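Local coordinates for beta-ketoacyl synthase (Burkholderia phymatum, PDB 4EWG), which probably acts as a 3-oxoacyl-[acyl-carrier-protein] synthase, condensing an acyl group with malonyl-ACP to extend the growing chain, at residues 147-152 with 159-164; 173-178 with 240-245; 287-292 with 322-327; 315-320 with 377-382. All coordinates share one frame; numbering follows the deposited sequence.

Interaction 1 of 4, residues 147-152 with 159-164; sequences TAVNVS and GRIVPT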
loop_
_atom_site.group_PDB
_atom_site.type_symbol
_atom_site.label_atom_id
_atom_site.label_comp_id
_atom_site.label_asym_id
_atom_site.label_seq_id
_atom_site.Cartn_x
_atom_site.Cartn_y
_atom_site.Cartn_z
ATOM N N THR A 147 3.463 -0.294 9.357
ATOM C CA THR A 147 2.346 -0.184 10.253
ATOM C C THR A 147 1.452 -1.454 10.128
ATOM O O THR A 147 1.157 -2.094 11.124
ATOM C CB THR A 147 1.529 1.092 10.019
ATOM O OG1 THR A 147 1.100 1.139 8.664
ATOM C CG2 THR A 147 2.331 2.324 10.364
ATOM N N ALA A 148 1.072 -1.822 8.901
ATOM C CA ALA A 148 0.099 -2.899 8.674
ATOM C C ALA A 148 0.622 -4.240 9.191
ATOM O O ALA A 148 -0.127 -5.005 9.836
ATOM C CB ALA A 148 -0.252 -3.040 7.179
ATOM N N VAL A 149 1.873 -4.535 8.864
ATOM C CA VAL A 149 2.477 -5.767 9.272
ATOM C C VAL A 149 2.668 -5.803 10.820
ATOM O O VAL A 149 2.364 -6.800 11.447
ATOM C CB VAL A 149 3.807 -5.998 8.546
ATOM C CG1 VAL A 149 4.592 -7.151 9.176
ATOM C CG2 VAL A 149 3.545 -6.282 7.067
ATOM N N ASN A 150 3.110 -4.707 11.422
ATOM C CA ASN A 150 3.329 -4.687 12.878
ATOM C C ASN A 150 2.033 -4.865 13.678
ATOM O O ASN A 150 2.001 -5.599 14.629
ATOM C CB ASN A 150 4.067 -3.423 13.323
ATOM C CG ASN A 150 5.553 -3.583 13.251
ATOM O OD1 ASN A 150 6.083 -4.563 13.772
ATOM N ND2 ASN A 150 6.246 -2.645 12.571
ATOM N N VAL A 151 0.970 -4.224 13.232
ATOM C CA VAL A 151 -0.325 -4.402 13.831
ATOM C C VAL A 151 -0.789 -5.851 13.674
ATOM O O VAL A 151 -1.200 -6.482 14.655
ATOM C CB VAL A 151 -1.366 -3.479 13.171
ATOM C CG1 VAL A 151 -2.753 -3.864 13.623
ATOM C CG2 VAL A 151 -1.035 -2.012 13.443
ATOM N N SER A 152 -0.729 -6.378 12.447
ATOM C CA SER A 152 -1.197 -7.751 12.177
ATOM C C SER A 152 -0.435 -8.804 12.978
ATOM O O SER A 152 -1.047 -9.679 13.589
ATOM C CB SER A 152 -1.078 -8.101 10.711
ATOM O OG SER A 152 -1.688 -9.365 10.460
ATOM N N GLY A 159 -5.533 -13.007 8.764
ATOM C CA GLY A 159 -6.339 -12.529 7.670
ATOM C C GLY A 159 -5.519 -11.766 6.643
ATOM O O GLY A 159 -4.279 -11.709 6.701
ATOM N N ARG A 160 -6.199 -11.168 5.678
ATOM C CA ARG A 160 -5.491 -10.478 4.601
ATOM C C ARG A 160 -4.970 -9.150 5.095
ATOM O O ARG A 160 -5.579 -8.517 5.971
ATOM C CB ARG A 160 -6.309 -10.329 3.334
ATOM C CG ARG A 160 -7.774 -10.030 3.510
ATOM C CD ARG A 160 -8.437 -9.638 2.186
ATOM N NE ARG A 160 -8.492 -10.737 1.235
ATOM C CZ ARG A 160 -8.983 -10.641 -0.012
ATOM N NH1 ARG A 160 -9.449 -9.491 -0.471
ATOM N NH2 ARG A 160 -9.012 -11.702 -0.806
ATOM N N ILE A 161 -3.784 -8.776 4.592
ATOM C CA ILE A 161 -3.179 -7.483 4.849
ATOM C C ILE A 161 -3.390 -6.628 3.579
ATOM O O ILE A 161 -3.006 -7.017 2.454
ATOM C CB ILE A 161 -1.679 -7.596 5.277
ATOM C CG1 ILE A 161 -1.554 -8.262 6.657
ATOM C CG2 ILE A 161 -1.032 -6.222 5.347
ATOM C CD1 ILE A 161 -0.123 -8.630 7.091
ATOM N N VAL A 162 -4.086 -5.505 3.772
ATOM C CA VAL A 162 -4.325 -4.550 2.754
ATOM C C VAL A 162 -3.468 -3.315 3.066
ATOM O O VAL A 162 -3.824 -2.477 3.874
ATOM C CB VAL A 162 -5.802 -4.145 2.702
ATOM C CG1 VAL A 162 -6.019 -3.204 1.522
ATOM C CG2 VAL A 162 -6.699 -5.387 2.637
ATOM N N PRO A 163 -2.345 -3.195 2.402
ATOM C CA PRO A 163 -1.444 -2.078 2.711
ATOM C C PRO A 163 -2.034 -0.869 2.057
ATOM O O PRO A 163 -2.344 -0.939 0.873
ATOM C CB PRO A 163 -0.098 -2.536 2.094
ATOM C CG PRO A 163 -0.492 -3.430 0.977
ATOM C CD PRO A 163 -1.848 -4.021 1.285
ATOM N N THR A 164 -2.356 0.169 2.819
ATOM C CA THR A 164 -2.890 1.403 2.230
ATOM C C THR A 164 -1.972 2.571 2.536
ATOM O O THR A 164 -2.384 3.578 3.070
ATOM C CB THR A 164 -4.290 1.662 2.774
ATOM O OG1 THR A 164 -4.234 1.754 4.201
ATOM C CG2 THR A 164 -5.215 0.501 2.377
HETATM O O HOH W 1 -4.093 -10.308 8.998
#
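A148 and S152, one turn apart on helix 146-154, meet I161 on strand 161-163, the outermost strand, within this chain, of the mixed sheet of this thiolase-like fold. Helix and strand run nearly antiparallel, their axes 8.7 Å apart at closest approach and 155° between directions, and their shared surface is buried. A148 turns its methyl group toward the strand, and CB lies 3.8 Å from I161 CG2. V149 stands at the flank: its CG2 makes only a loose contact with the far end of the isoleucine, while M273 of the second subunit packs on the same valine. S152 is the next residue facing the strand, and its CB is 3.8 Å from I161 CD1. The branching of I161 serves both turns at once. CG2 is anti to the backbone N and turns to A148, whereas CG1, beside that N (chi1 -68°), carries CD1 out to S152. Y109 of the adjoining strand 105-110 also touches A148, and that strand pairs with V162. The outer edge of 161-163 is covered by the second subunit, whose Y177 OH and Q173 NE2 both hydrogen-bond I161 O. S152 completes the contact through a water that lies 3.0 Å from S152 OG and donates weakly to G159 O at 2.7 Å.

Interaction 2 of 4, residues 173-178 with 240-245; sequences QAIGYA and ATLVLE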
loop_
_atom_site.group_PDB
_atom_site.type_symbol
_atom_site.label_atom_id
_atom_site.label_comp_id
_atom_site.label_asym_id
_atom_site.label_seq_id
_atom_site.Cartn_x
_atom_site.Cartn_y
_atom_site.Cartn_z
ATOM N N GLN A 173 -8.292 5.320 2.932
ATOM C CA GLN A 173 -8.280 4.136 2.081
ATOM C C GLN A 173 -8.312 2.845 2.915
ATOM O O GLN A 173 -8.925 1.854 2.502
ATOM C CB GLN A 173 -7.080 4.119 1.131
ATOM C CG GLN A 173 -7.204 5.142 -0.009
ATOM C CD GLN A 173 -6.236 4.885 -1.166
ATOM O OE1 GLN A 173 -5.059 4.613 -0.950
ATOM N NE2 GLN A 173 -6.736 4.955 -2.380
ATOM N N ALA A 174 -7.674 2.859 4.082
ATOM C CA ALA A 174 -7.700 1.692 4.950
ATOM C C ALA A 174 -9.142 1.412 5.310
ATOM O O ALA A 174 -9.610 0.299 5.143
ATOM C CB ALA A 174 -6.813 1.873 6.184
ATOM N N ILE A 175 -9.858 2.435 5.747
ATOM C CA ILE A 175 -11.235 2.262 6.185
ATOM C C ILE A 175 -12.072 1.799 5.003
ATOM O O ILE A 175 -12.795 0.793 5.107
ATOM C CB ILE A 175 -11.817 3.559 6.883
ATOM C CG1 ILE A 175 -11.060 3.804 8.191
ATOM C CG2 ILE A 175 -13.347 3.473 7.152
ATOM C CD1 ILE A 175 -11.226 5.172 8.809
ATOM N N GLY A 176 -11.911 2.471 3.865
ATOM C CA GLY A 176 -12.708 2.164 2.685
ATOM C C GLY A 176 -12.472 0.779 2.133
ATOM O O GLY A 176 -13.404 0.037 1.834
ATOM N N TYR A 177 -11.216 0.431 1.942
ATOM C CA TYR A 177 -10.903 -0.851 1.368
ATOM C C TYR A 177 -11.173 -1.998 2.374
ATOM O O TYR A 177 -11.621 -3.056 1.985
ATOM C CB TYR A 177 -9.435 -0.893 0.849
ATOM C CG TYR A 177 -9.114 0.027 -0.353
ATOM C CD1 TYR A 177 -10.076 0.339 -1.309
ATOM C CD2 TYR A 177 -7.838 0.539 -0.530
ATOM C CE1 TYR A 177 -9.775 1.134 -2.398
ATOM C CE2 TYR A 177 -7.521 1.340 -1.602
ATOM C CZ TYR A 177 -8.482 1.634 -2.548
ATOM O OH TYR A 177 -8.165 2.457 -3.624
ATOM N N ALA A 178 -10.961 -1.756 3.659
ATOM C CA ALA A 178 -11.357 -2.760 4.698
ATOM C C ALA A 178 -12.877 -2.974 4.635
ATOM O O ALA A 178 -13.381 -4.101 4.661
ATOM C CB ALA A 178 -10.908 -2.332 6.100
ATOM N N ALA A 240 -4.771 6.228 14.507
ATOM C CA ALA A 240 -6.169 5.951 14.849
ATOM C C ALA A 240 -6.561 4.639 14.144
ATOM O O ALA A 240 -6.137 4.380 13.005
ATOM C CB ALA A 240 -7.095 7.113 14.438
ATOM N N THR A 241 -7.306 3.805 14.854
ATOM C CA THR A 241 -7.752 2.546 14.326
ATOM C C THR A 241 -9.256 2.411 14.558
ATOM O O THR A 241 -9.762 2.691 15.674
ATOM C CB THR A 241 -7.059 1.363 15.030
ATOM O OG1 THR A 241 -5.630 1.472 14.904
ATOM C CG2 THR A 241 -7.522 0.017 14.411
ATOM N N LEU A 242 -9.957 1.938 13.535
ATOM C CA LEU A 242 -11.339 1.482 13.702
ATOM C C LEU A 242 -11.412 -0.039 13.539
ATOM O O LEU A 242 -10.697 -0.642 12.700
ATOM C CB LEU A 242 -12.265 2.131 12.701
ATOM C CG LEU A 242 -12.277 3.641 12.583
ATOM C CD1 LEU A 242 -13.181 4.036 11.402
ATOM C CD2 LEU A 242 -12.791 4.220 13.880
ATOM N N VAL A 243 -12.245 -0.667 14.374
ATOM C CA VAL A 243 -12.583 -2.078 14.207
ATOM C C VAL A 243 -13.870 -2.125 13.341
ATOM O O VAL A 243 -14.928 -1.668 13.747
ATOM C CB VAL A 243 -12.820 -2.793 15.548
ATOM C CG1 VAL A 243 -13.276 -4.208 15.290
ATOM C CG2 VAL A 243 -11.567 -2.766 16.433
ATOM N N LEU A 244 -13.749 -2.650 12.152
ATOM C CA LEU A 244 -14.891 -2.831 11.271
ATOM C C LEU A 244 -15.313 -4.265 11.420
ATOM O O LEU A 244 -14.467 -5.158 11.610
ATOM C CB LEU A 244 -14.517 -2.577 9.794
ATOM C CG LEU A 244 -14.448 -1.148 9.240
ATOM C CD1 LEU A 244 -13.509 -0.299 10.089
ATOM C CD2 LEU A 244 -13.962 -1.187 7.781
ATOM N N GLU A 245 -16.616 -4.503 11.312
ATOM C CA GLU A 245 -17.130 -5.825 11.613
ATOM C C GLU A 245 -18.397 -6.083 10.820
ATOM O O GLU A 245 -19.248 -5.201 10.702
ATOM C CB GLU A 245 -17.396 -5.905 13.093
ATOM C CG GLU A 245 -17.902 -7.249 13.575
ATOM C CD GLU A 245 -17.873 -7.384 15.096
ATOM O OE1 GLU A 245 -17.449 -6.426 15.799
ATOM O OE2 GLU A 245 -18.277 -8.460 15.591
#
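This is a helix-on-sheet contact made by apolar side chains deep in the chain, where helix 170-183 lies along strand 238-246 of the large mixed sheet. The two run almost parallel, 10° apart in direction with a closest axis distance of 9.8 Å, so successive turns of the helix meet successive inward-facing residues of the strand. I175 lies over L242 and A178 over L244. The first pair is tight: I175 CD1 and L242 CD1 are 3.4 Å apart, closer than ordinary van der Waals contact, and the two side chains pass each other at a slant, with I175 CG1 also at 3.9 Å from L242 CD1. L244 touches through CD2. A chi2 of 55° leaves CD2 extended away from CA, and this group reaches two helix positions, 3.7 Å from A178 CB and 3.5 Å from I175 O. Beside the methyl of A178 the leucine thus comes close to the helix backbone. Farther along the strand, E245, which takes no part in the contact, binds H249 and R253; H249 is a calcium ligand seen in this protein, though no calcium is bound to this chain in the model. Buried on several sides, the helix is consistent with a central helix of the layered thiolase fold. I261 of strand 259-268 touches both I175 and L244, M190 and A192 of strand 189-196 close against A178, and helix 76-92 covers the other face of the sheet at T241 and V243.

Interaction 3 of 4, residues 287-292 with 322-327; sequences LALEDA and RTFGER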
loop_
_atom_site.group_PDB
_atom_site.type_symbol
_atom_site.label_atom_id
_atom_site.label_comp_id
_atom_site.label_asym_id
_atom_site.label_seq_id
_atom_site.Cartn_x
_atom_site.Cartn_y
_atom_site.Cartn_z
ATOM N N LEU A 287 -19.351 9.490 -5.946
ATOM C CA LEU A 287 -19.109 8.039 -5.892
ATOM C C LEU A 287 -19.532 7.457 -4.543
ATOM O O LEU A 287 -20.153 6.373 -4.489
ATOM C CB LEU A 287 -17.633 7.712 -6.204
ATOM C CG LEU A 287 -17.251 7.750 -7.697
ATOM C CD1 LEU A 287 -15.747 7.656 -7.898
ATOM C CD2 LEU A 287 -17.931 6.624 -8.465
ATOM N N ALA A 288 -19.248 8.175 -3.451
ATOM C CA ALA A 288 -19.629 7.681 -2.118
ATOM C C ALA A 288 -21.157 7.697 -1.981
ATOM O O ALA A 288 -21.765 6.729 -1.499
ATOM C CB ALA A 288 -19.002 8.532 -1.029
ATOM N N LEU A 289 -21.759 8.814 -2.394
ATOM C CA LEU A 289 -23.222 8.963 -2.358
ATOM C C LEU A 289 -23.896 7.872 -3.198
ATOM O O LEU A 289 -24.848 7.253 -2.753
ATOM C CB LEU A 289 -23.659 10.363 -2.810
ATOM C CG LEU A 289 -23.386 11.553 -1.857
ATOM C CD1 LEU A 289 -23.646 12.890 -2.589
ATOM C CD2 LEU A 289 -24.184 11.522 -0.549
ATOM N N GLU A 290 -23.359 7.611 -4.379
ATOM C CA GLU A 290 -23.876 6.538 -5.233
ATOM C C GLU A 290 -23.708 5.156 -4.573
ATOM O O GLU A 290 -24.599 4.336 -4.628
ATOM C CB GLU A 290 -23.209 6.569 -6.623
ATOM C CG GLU A 290 -23.605 7.768 -7.491
ATOM C CD GLU A 290 -22.813 7.869 -8.788
ATOM O OE1 GLU A 290 -21.863 7.085 -8.986
ATOM O OE2 GLU A 290 -23.153 8.731 -9.639
ATOM N N ASP A 291 -22.570 4.923 -3.918
ATOM C CA ASP A 291 -22.314 3.672 -3.228
ATOM C C ASP A 291 -23.312 3.512 -2.083
ATOM O O ASP A 291 -23.781 2.397 -1.821
ATOM C CB ASP A 291 -20.870 3.656 -2.710
ATOM C CG ASP A 291 -20.464 2.323 -2.103
ATOM O OD1 ASP A 291 -20.909 1.276 -2.592
ATOM O OD2 ASP A 291 -19.717 2.319 -1.137
ATOM N N ALA A 292 -23.654 4.614 -1.416
ATOM C CA ALA A 292 -24.630 4.571 -0.297
ATOM C C ALA A 292 -26.096 4.630 -0.782
ATOM O O ALA A 292 -27.027 4.558 0.043
ATOM C CB ALA A 292 -24.355 5.703 0.671
ATOM N N ARG A 322 -20.169 22.354 -4.867
ATOM C CA ARG A 322 -20.656 21.723 -6.093
ATOM C C ARG A 322 -21.519 20.505 -5.762
ATOM O O ARG A 322 -22.524 20.284 -6.394
ATOM C CB ARG A 322 -19.470 21.299 -6.982
ATOM N N THR A 323 -21.124 19.708 -4.777
ATOM C CA THR A 323 -21.883 18.495 -4.425
ATOM C C THR A 323 -23.124 18.794 -3.572
ATOM O O THR A 323 -24.185 18.195 -3.759
ATOM C CB THR A 323 -21.015 17.498 -3.664
ATOM O OG1 THR A 323 -19.822 17.226 -4.410
ATOM C CG2 THR A 323 -21.801 16.165 -3.404
ATOM N N PHE A 324 -23.004 19.722 -2.631
ATOM C CA PHE A 324 -24.049 19.895 -1.636
ATOM C C PHE A 324 -24.785 21.235 -1.646
ATOM O O PHE A 324 -25.851 21.315 -1.098
ATOM C CB PHE A 324 -23.454 19.680 -0.274
ATOM C CG PHE A 324 -22.951 18.311 -0.060
ATOM C CD1 PHE A 324 -23.833 17.253 0.029
ATOM C CD2 PHE A 324 -21.577 18.071 0.059
ATOM C CE1 PHE A 324 -23.375 15.968 0.219
ATOM C CE2 PHE A 324 -21.108 16.785 0.275
ATOM C CZ PHE A 324 -22.004 15.729 0.355
ATOM N N GLY A 325 -24.233 22.260 -2.292
ATOM C CA GLY A 325 -24.792 23.630 -2.204
ATOM C C GLY A 325 -24.237 24.363 -0.999
ATOM O O GLY A 325 -23.445 23.796 -0.203
ATOM N N GLU A 326 -24.647 25.609 -0.831
ATOM C CA GLU A 326 -24.083 26.467 0.246
ATOM C C GLU A 326 -24.479 26.064 1.648
ATOM O O GLU A 326 -23.876 26.529 2.590
ATOM C CB GLU A 326 -24.476 27.946 0.050
ATOM N N ARG A 327 -25.484 25.215 1.793
ATOM C CA ARG A 327 -26.066 24.953 3.111
ATOM C C ARG A 327 -25.241 24.019 3.979
ATOM O O ARG A 327 -25.529 23.857 5.160
ATOM C CB ARG A 327 -27.525 24.418 2.979
ATOM C CG ARG A 327 -27.708 23.087 2.213
ATOM C CD ARG A 327 -27.838 21.875 3.139
ATOM N NE ARG A 327 -27.640 20.602 2.435
ATOM C CZ ARG A 327 -27.266 19.459 3.011
ATOM N NH1 ARG A 327 -27.033 19.394 4.317
ATOM N NH2 ARG A 327 -27.108 18.370 2.263
#
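Segments 287-292 and 322-327 each lie at the C-terminal end of a helix, and their backbones stay well apart, L289 CA and T323 CA being the nearest pair at 9.8 Å. After F324 the second segment leaves the helix at G325, whose phi is positive (86°). L289 spans most of the gap. It points at the other helix, and with chi2 at 169° its CD1 is carried to full extension, meeting T323 CG2 tip to tip at 3.8 Å. The same methyl approaches F324 obliquely, 4.2 Å from CE1. Helix 310-324 is the connection of a beta-alpha-beta crossover between the neighbouring parallel strands 299-303 and 329-331, and its final turn leans here on helix 278-291. T323 CG2, anti to its backbone N, also sits over the centre of the F324 ring, 3.7 Å above the plane, so that leucine, threonine and phenylalanine close on one another. T323 OG1 turns back into its own helix and bonds A319 O. I299 of strand 299-303 touches both L289 and F324, while M285 from the preceding turn of helix 278-291 packs against T323 and F324.

Interaction 4 of 4, residues 315-320 with 377-382; sequences AESQAT and LDYIRG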
loop_
_atom_site.group_PDB
_atom_site.type_symbol
_atom_site.label_atom_id
_atom_site.label_comp_id
_atom_site.label_asym_id
_atom_site.label_seq_id
_atom_site.Cartn_x
_atom_site.Cartn_y
_atom_site.Cartn_z
ATOM N N ALA A 315 -10.032 24.603 -3.595
ATOM C CA ALA A 315 -10.513 23.445 -4.343
ATOM C C ALA A 315 -11.508 22.624 -3.555
ATOM O O ALA A 315 -12.540 22.195 -4.124
ATOM C CB ALA A 315 -9.359 22.551 -4.735
ATOM N N GLU A 316 -11.205 22.351 -2.279
ATOM C CA GLU A 316 -12.096 21.539 -1.448
ATOM C C GLU A 316 -13.458 22.224 -1.280
ATOM O O GLU A 316 -14.502 21.579 -1.410
ATOM C CB GLU A 316 -11.485 21.228 -0.056
ATOM C CG GLU A 316 -12.417 20.417 0.827
ATOM C CD GLU A 316 -11.791 19.901 2.129
ATOM O OE1 GLU A 316 -10.704 20.353 2.540
ATOM O OE2 GLU A 316 -12.400 19.005 2.744
ATOM N N SER A 317 -13.434 23.531 -0.998
ATOM C CA SER A 317 -14.674 24.284 -0.812
ATOM C C SER A 317 -15.547 24.221 -2.042
ATOM O O SER A 317 -16.740 23.959 -1.939
ATOM C CB SER A 317 -14.417 25.738 -0.457
ATOM O OG SER A 317 -13.766 26.454 -1.488
ATOM N N GLN A 318 -14.947 24.436 -3.206
ATOM C CA GLN A 318 -15.697 24.413 -4.470
ATOM C C GLN A 318 -16.269 23.034 -4.685
ATOM O O GLN A 318 -17.421 22.901 -5.058
ATOM C CB GLN A 318 -14.808 24.772 -5.658
ATOM C CG GLN A 318 -14.212 26.167 -5.625
ATOM C CD GLN A 318 -13.032 26.335 -6.598
ATOM O OE1 GLN A 318 -12.351 25.372 -6.931
ATOM N NE2 GLN A 318 -12.790 27.563 -7.049
ATOM N N ALA A 319 -15.457 21.999 -4.472
ATOM C CA ALA A 319 -15.897 20.606 -4.646
ATOM C C ALA A 319 -17.089 20.296 -3.743
ATOM O O ALA A 319 -18.042 19.632 -4.163
ATOM C CB ALA A 319 -14.739 19.639 -4.368
ATOM N N THR A 320 -17.028 20.769 -2.506
ATOM C CA THR A 320 -18.084 20.526 -1.545
ATOM C C THR A 320 -19.366 21.310 -1.915
ATOM O O THR A 320 -20.453 20.763 -1.874
ATOM C CB THR A 320 -17.635 20.904 -0.122
ATOM O OG1 THR A 320 -16.342 20.330 0.151
ATOM C CG2 THR A 320 -18.662 20.437 0.899
ATOM N N LEU A 377 -20.043 27.960 2.117
ATOM C CA LEU A 377 -20.527 26.756 2.791
ATOM C C LEU A 377 -20.954 27.203 4.172
ATOM O O LEU A 377 -20.741 28.347 4.537
ATOM C CB LEU A 377 -19.421 25.689 2.865
ATOM C CG LEU A 377 -19.068 25.019 1.524
ATOM C CD1 LEU A 377 -17.755 24.253 1.575
ATOM C CD2 LEU A 377 -20.204 24.109 1.062
ATOM N N ASP A 378 -21.535 26.324 4.956
ATOM C CA ASP A 378 -21.857 26.700 6.338
ATOM C C ASP A 378 -20.645 26.358 7.213
ATOM O O ASP A 378 -20.590 25.328 7.856
ATOM C CB ASP A 378 -23.149 26.029 6.812
ATOM C CG ASP A 378 -23.609 26.531 8.145
ATOM O OD1 ASP A 378 -23.035 27.528 8.645
ATOM O OD2 ASP A 378 -24.553 25.917 8.720
ATOM N N TYR A 379 -19.653 27.240 7.190
ATOM C CA TYR A 379 -18.424 27.036 7.931
ATOM C C TYR A 379 -18.719 27.224 9.406
ATOM O O TYR A 379 -18.934 28.366 9.869
ATOM C CB TYR A 379 -17.335 28.028 7.471
ATOM C CG TYR A 379 -16.929 27.862 6.034
ATOM C CD1 TYR A 379 -16.059 26.849 5.664
ATOM C CD2 TYR A 379 -17.413 28.707 5.031
ATOM C CE1 TYR A 379 -15.689 26.662 4.348
ATOM C CE2 TYR A 379 -17.036 28.532 3.692
ATOM C CZ TYR A 379 -16.164 27.494 3.368
ATOM O OH TYR A 379 -15.752 27.280 2.054
ATOM N N ILE A 380 -18.756 26.123 10.148
ATOM C CA ILE A 380 -18.962 26.205 11.606
ATOM C C ILE A 380 -17.751 26.876 12.214
ATOM O O ILE A 380 -16.615 26.509 11.926
ATOM C CB ILE A 380 -19.123 24.824 12.273
ATOM C CG1 ILE A 380 -20.196 23.989 11.566
ATOM C CG2 ILE A 380 -19.522 24.998 13.714
ATOM C CD1 ILE A 380 -20.260 22.545 12.017
ATOM N N ARG A 381 -17.975 27.884 13.033
ATOM C CA ARG A 381 -16.860 28.570 13.683
ATOM C C ARG A 381 -17.324 29.313 14.875
ATOM O O ARG A 381 -18.506 29.655 14.976
ATOM C CB ARG A 381 -16.193 29.539 12.731
ATOM C CG ARG A 381 -17.145 30.550 12.143
ATOM C CD ARG A 381 -16.675 31.123 10.820
ATOM N NE ARG A 381 -17.856 31.407 10.032
ATOM C CZ ARG A 381 -18.328 32.604 9.737
ATOM N NH1 ARG A 381 -17.700 33.715 10.117
ATOM N NH2 ARG A 381 -19.443 32.688 9.025
ATOM N N GLY A 382 -16.390 29.564 15.793
ATOM C CA GLY A 382 -16.678 30.338 16.999
ATOM C C GLY A 382 -17.178 29.466 18.129
ATOM O O GLY A 382 -16.623 29.496 19.217
#
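E316 O is gripped twice by T320, the residue one turn later that packs on L377: T320 OG1 donates to it at 2.7 Å and T320 N at 2.9 Å. The hydroxyl comes from above the carbonyl plane, 41° out of it. Holding OG1 back against its own helix turns the rest of T320 to L377, with CB 3.8 Å from L377 CD1 and CG2 about equally near both leucine methyls; the two side chains cross at roughly a right angle. L377 CD1 also reaches S317 O at 3.7 Å, so the leucine spans a full helical turn. S317 meets the second segment through carbon. Its CB lies 3.2 Å from Y379 OH, while chi1 of 64° sets OG between the backbone N and the carbonyl carbon, where it bonds V314 O and A375 N. The tyrosine hydroxyl bonds A375 O, and the backbone N and O of A375 thereby hold both side chains. L377 CB covers one face of the Y379 ring toward its rim. Beyond the contact, R381 NE returns to Y379 O at 3.2 Å, with the acceptor close to the guanidinium plane. D378 centres an inverse gamma turn at the start of short strand 378-379, which lies parallel beside strand 329-331. The arrangement is that of a layered alpha/beta fold, a crossover helix, 310-324, packed against the end of the sheet, at the entry to its last strand within this chain.

Overall arrangement
All four contacts are largely buried, but they differ in depth. Interaction 2 lies nearest the chain centre and is made by apolar side chains. Interactions 1 and 4 sit on opposite sides of that centre, at the two end strands of the same sheet, and mix apolar packing with polar groups: a bridging water and the second subunit in interaction 1, hydroxyls bonded to backbone atoms in interaction 4. Interactions 1 and 2 touch where T164 packs on A174 and Y177; strand 161-163 and helix 170-183 follow each other in the chain. Interactions 3 and 4 share helix 310-324 and meet where G325 O lies against L377 CD2; interaction 3, the smallest, joins two helices and includes partly exposed T323.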